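Local atomic coordinates of terminal oxygenase component of carbazole 1,9a-dioxygenase (Nocardioides aromaticivorans, PDB entry 3GCF), a protein that probably dihydroxylates carbazole with molecular oxygen at a nonheme iron, using electrons relayed from a ferredoxin through its Rieske [2Fe-2S] cluster. Residues A76-P81 against C96-W101. Sequence-based numbering, arbitrary orientation.
Sequences AHRGVP and CWYHGW. With FES (Fe2/s2 (inorganic) cluster), chain Q.
H77 faces W101 across the two cluster-binding loops of a Rieske domain, their CA atoms 7.7 Å apart; at the far end P81 lies abreast of C96. The segments form no strand pair; the [2Fe-2S] cluster sits between them, and the 96-101 segment is braced internally by C96 N bonding to W101 O and Y98 N donating to C96 SG. The iron ligands illustrate the Rieske rule of two cysteines and two histidines: C96 SG and C75 hold one iron, while H77 ND1 and H99 ND1 each bind the other at 2.1 Å. Sharing that metal draws the imidazoles into a T-shaped pair with planes at 74°, the H77 edge directed at the H99 face. H77 NE2 and H99 NE2 are hydrogen-bonded to D363 and D186 of the second subunit, respectively, tying the ligands to that neighbour. With CG anti to the backbone N (chi1 -176°), H77 swings its ring between the R78 CG methylene on one face and the W101 indole on the other. The indole forms an offset stack with it, planes 15° apart, and meets H77 CB in a CH-pi contact 3.5 Å from the six-membered ring centroid. Cluster sulfide S1 lies over a face of the indole, 3.3 Å from W101 CD1. Were W101 replaced by an alanine, that imidazole face and S1 would probably lose their aromatic cover. V80 CB rests 3.6 Å from W97 CZ2, beside the one hydrogen bond between the two segments: W97 NE1 donates nearly straight to P81 O, 3.0 Å away in the indole plane.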
loop_
_atom_site.group_PDB
_atom_site.type_symbol
_atom_site.label_atom_id
_atom_site.label_comp_id
_atom_site.label_asym_id
_atom_site.label_seq_id
_atom_site.Cartn_x
_atom_site.Cartn_y
_atom_site.Cartn_z
ATOM N N ALA A 76 2.252 27.569 7.169
ATOM C CA ALA A 76 3.653 27.816 7.492
ATOM C C ALA A 76 3.988 27.392 8.924
ATOM O O ALA A 76 5.151 27.138 9.245
ATOM C CB ALA A 76 3.975 29.298 7.303
ATOM N N HIS A 77 2.974 27.317 9.781
ATOM C CA HIS A 77 3.179 26.949 11.183
ATOM C C HIS A 77 3.633 25.495 11.348
ATOM O O HIS A 77 4.804 25.231 11.626
ATOM C CB HIS A 77 1.889 27.181 11.973
ATOM C CG HIS A 77 2.023 26.921 13.441
ATOM N ND1 HIS A 77 0.946 26.594 14.240
ATOM C CD2 HIS A 77 3.095 26.985 14.265
ATOM C CE1 HIS A 77 1.351 26.469 15.491
ATOM N NE2 HIS A 77 2.650 26.702 15.534
ATOM N N ARG A 78 2.710 24.549 11.181
ATOM C CA ARG A 78 3.062 23.142 11.316
ATOM C C ARG A 78 2.773 22.326 10.053
ATOM O O ARG A 78 2.524 21.122 10.115
ATOM C CB ARG A 78 2.357 22.531 12.531
ATOM C CG ARG A 78 2.701 23.229 13.847
ATOM C CD ARG A 78 2.183 22.436 15.046
ATOM N NE ARG A 78 2.823 21.125 15.113
ATOM C CZ ARG A 78 3.563 20.699 16.131
ATOM N NH1 ARG A 78 3.760 21.475 17.190
ATOM N NH2 ARG A 78 4.121 19.497 16.078
ATOM N N GLY A 79 2.793 23.005 8.911
ATOM C CA GLY A 79 2.607 22.355 7.626
ATOM C C GLY A 79 1.313 21.665 7.247
ATOM O O GLY A 79 1.280 20.990 6.220
ATOM N N VAL A 80 0.246 21.815 8.025
ATOM C CA VAL A 80 -0.997 21.147 7.658
ATOM C C VAL A 80 -1.669 21.786 6.445
ATOM O O VAL A 80 -1.506 22.977 6.178
ATOM C CB VAL A 80 -2.029 21.140 8.818
ATOM C CG1 VAL A 80 -1.434 20.466 10.048
ATOM C CG2 VAL A 80 -2.482 22.561 9.129
ATOM N N PRO A 81 -2.399 20.981 5.661
ATOM C CA PRO A 81 -3.087 21.536 4.490
ATOM C C PRO A 81 -4.389 22.190 4.943
ATOM O O PRO A 81 -5.098 21.646 5.792
ATOM C CB PRO A 81 -3.326 20.309 3.608
ATOM C CG PRO A 81 -3.397 19.173 4.595
ATOM C CD PRO A 81 -2.301 19.512 5.578
ATOM N N CYS A 96 -6.142 29.159 8.775
ATOM C CA CYS A 96 -5.830 27.766 9.061
ATOM C C CYS A 96 -6.773 27.276 10.154
ATOM O O CYS A 96 -7.041 27.990 11.115
ATOM C CB CYS A 96 -4.377 27.631 9.526
ATOM S SG CYS A 96 -3.821 25.923 9.786
ATOM N N TRP A 97 -7.274 26.057 9.991
ATOM C CA TRP A 97 -8.189 25.441 10.942
ATOM C C TRP A 97 -7.528 25.024 12.258
ATOM O O TRP A 97 -8.221 24.754 13.236
ATOM C CB TRP A 97 -8.816 24.185 10.327
ATOM C CG TRP A 97 -7.780 23.198 9.825
ATOM C CD1 TRP A 97 -7.273 23.113 8.558
ATOM C CD2 TRP A 97 -7.089 22.202 10.597
ATOM N NE1 TRP A 97 -6.310 22.128 8.492
ATOM C CE2 TRP A 97 -6.179 21.555 9.729
ATOM C CE3 TRP A 97 -7.149 21.797 11.940
ATOM C CZ2 TRP A 97 -5.332 20.522 10.161
ATOM C CZ3 TRP A 97 -6.307 20.772 12.368
ATOM C CH2 TRP A 97 -5.411 20.147 11.481
ATOM N N TYR A 98 -6.202 24.963 12.287
ATOM C CA TYR A 98 -5.507 24.500 13.486
ATOM C C TYR A 98 -5.271 25.544 14.584
ATOM O O TYR A 98 -5.773 25.376 15.696
ATOM C CB TYR A 98 -4.188 23.830 13.079
ATOM C CG TYR A 98 -3.709 22.746 14.025
ATOM C CD1 TYR A 98 -4.549 22.222 15.013
ATOM C CD2 TYR A 98 -2.407 22.253 13.944
ATOM C CE1 TYR A 98 -4.098 21.240 15.899
ATOM C CE2 TYR A 98 -1.948 21.274 14.822
ATOM C CZ TYR A 98 -2.797 20.773 15.799
ATOM O OH TYR A 98 -2.332 19.820 16.683
ATOM N N HIS A 99 -4.514 26.602 14.293
ATOM C CA HIS A 99 -4.258 27.648 15.289
ATOM C C HIS A 99 -4.708 29.025 14.798
ATOM O O HIS A 99 -4.343 30.049 15.379
ATOM C CB HIS A 99 -2.768 27.731 15.657
ATOM C CG HIS A 99 -2.164 26.426 16.072
ATOM N ND1 HIS A 99 -1.650 25.524 15.166
ATOM C CD2 HIS A 99 -1.986 25.874 17.296
ATOM C CE1 HIS A 99 -1.181 24.472 15.815
ATOM N NE2 HIS A 99 -1.373 24.660 17.108
ATOM N N GLY A 100 -5.478 29.051 13.712
ATOM C CA GLY A 100 -5.969 30.318 13.195
ATOM C C GLY A 100 -5.026 31.234 12.427
ATOM O O GLY A 100 -5.360 32.395 12.196
ATOM N N TRP A 101 -3.848 30.759 12.035
ATOM C CA TRP A 101 -2.962 31.631 11.267
ATOM C C TRP A 101 -3.738 32.017 10.006
ATOM O O TRP A 101 -4.294 31.156 9.322
ATOM C CB TRP A 101 -1.663 30.907 10.913
ATOM C CG TRP A 101 -0.690 30.830 12.060
ATOM C CD1 TRP A 101 -0.992 30.756 13.395
ATOM C CD2 TRP A 101 0.740 30.755 11.970
ATOM N NE1 TRP A 101 0.159 30.636 14.137
ATOM C CE2 TRP A 101 1.237 30.632 13.288
ATOM C CE3 TRP A 101 1.650 30.776 10.901
ATOM C CZ2 TRP A 101 2.606 30.530 13.568
ATOM C CZ3 TRP A 101 3.011 30.675 11.179
ATOM C CH2 TRP A 101 3.474 30.553 12.506
HETATM FE FE1 FES Q . -1.817 26.265 10.764
HETATM FE FE2 FES Q . -0.896 26.109 13.300
HETATM S S1 FES Q . -2.053 27.763 12.419
HETATM S S2 FES Q . -0.624 24.589 11.582
#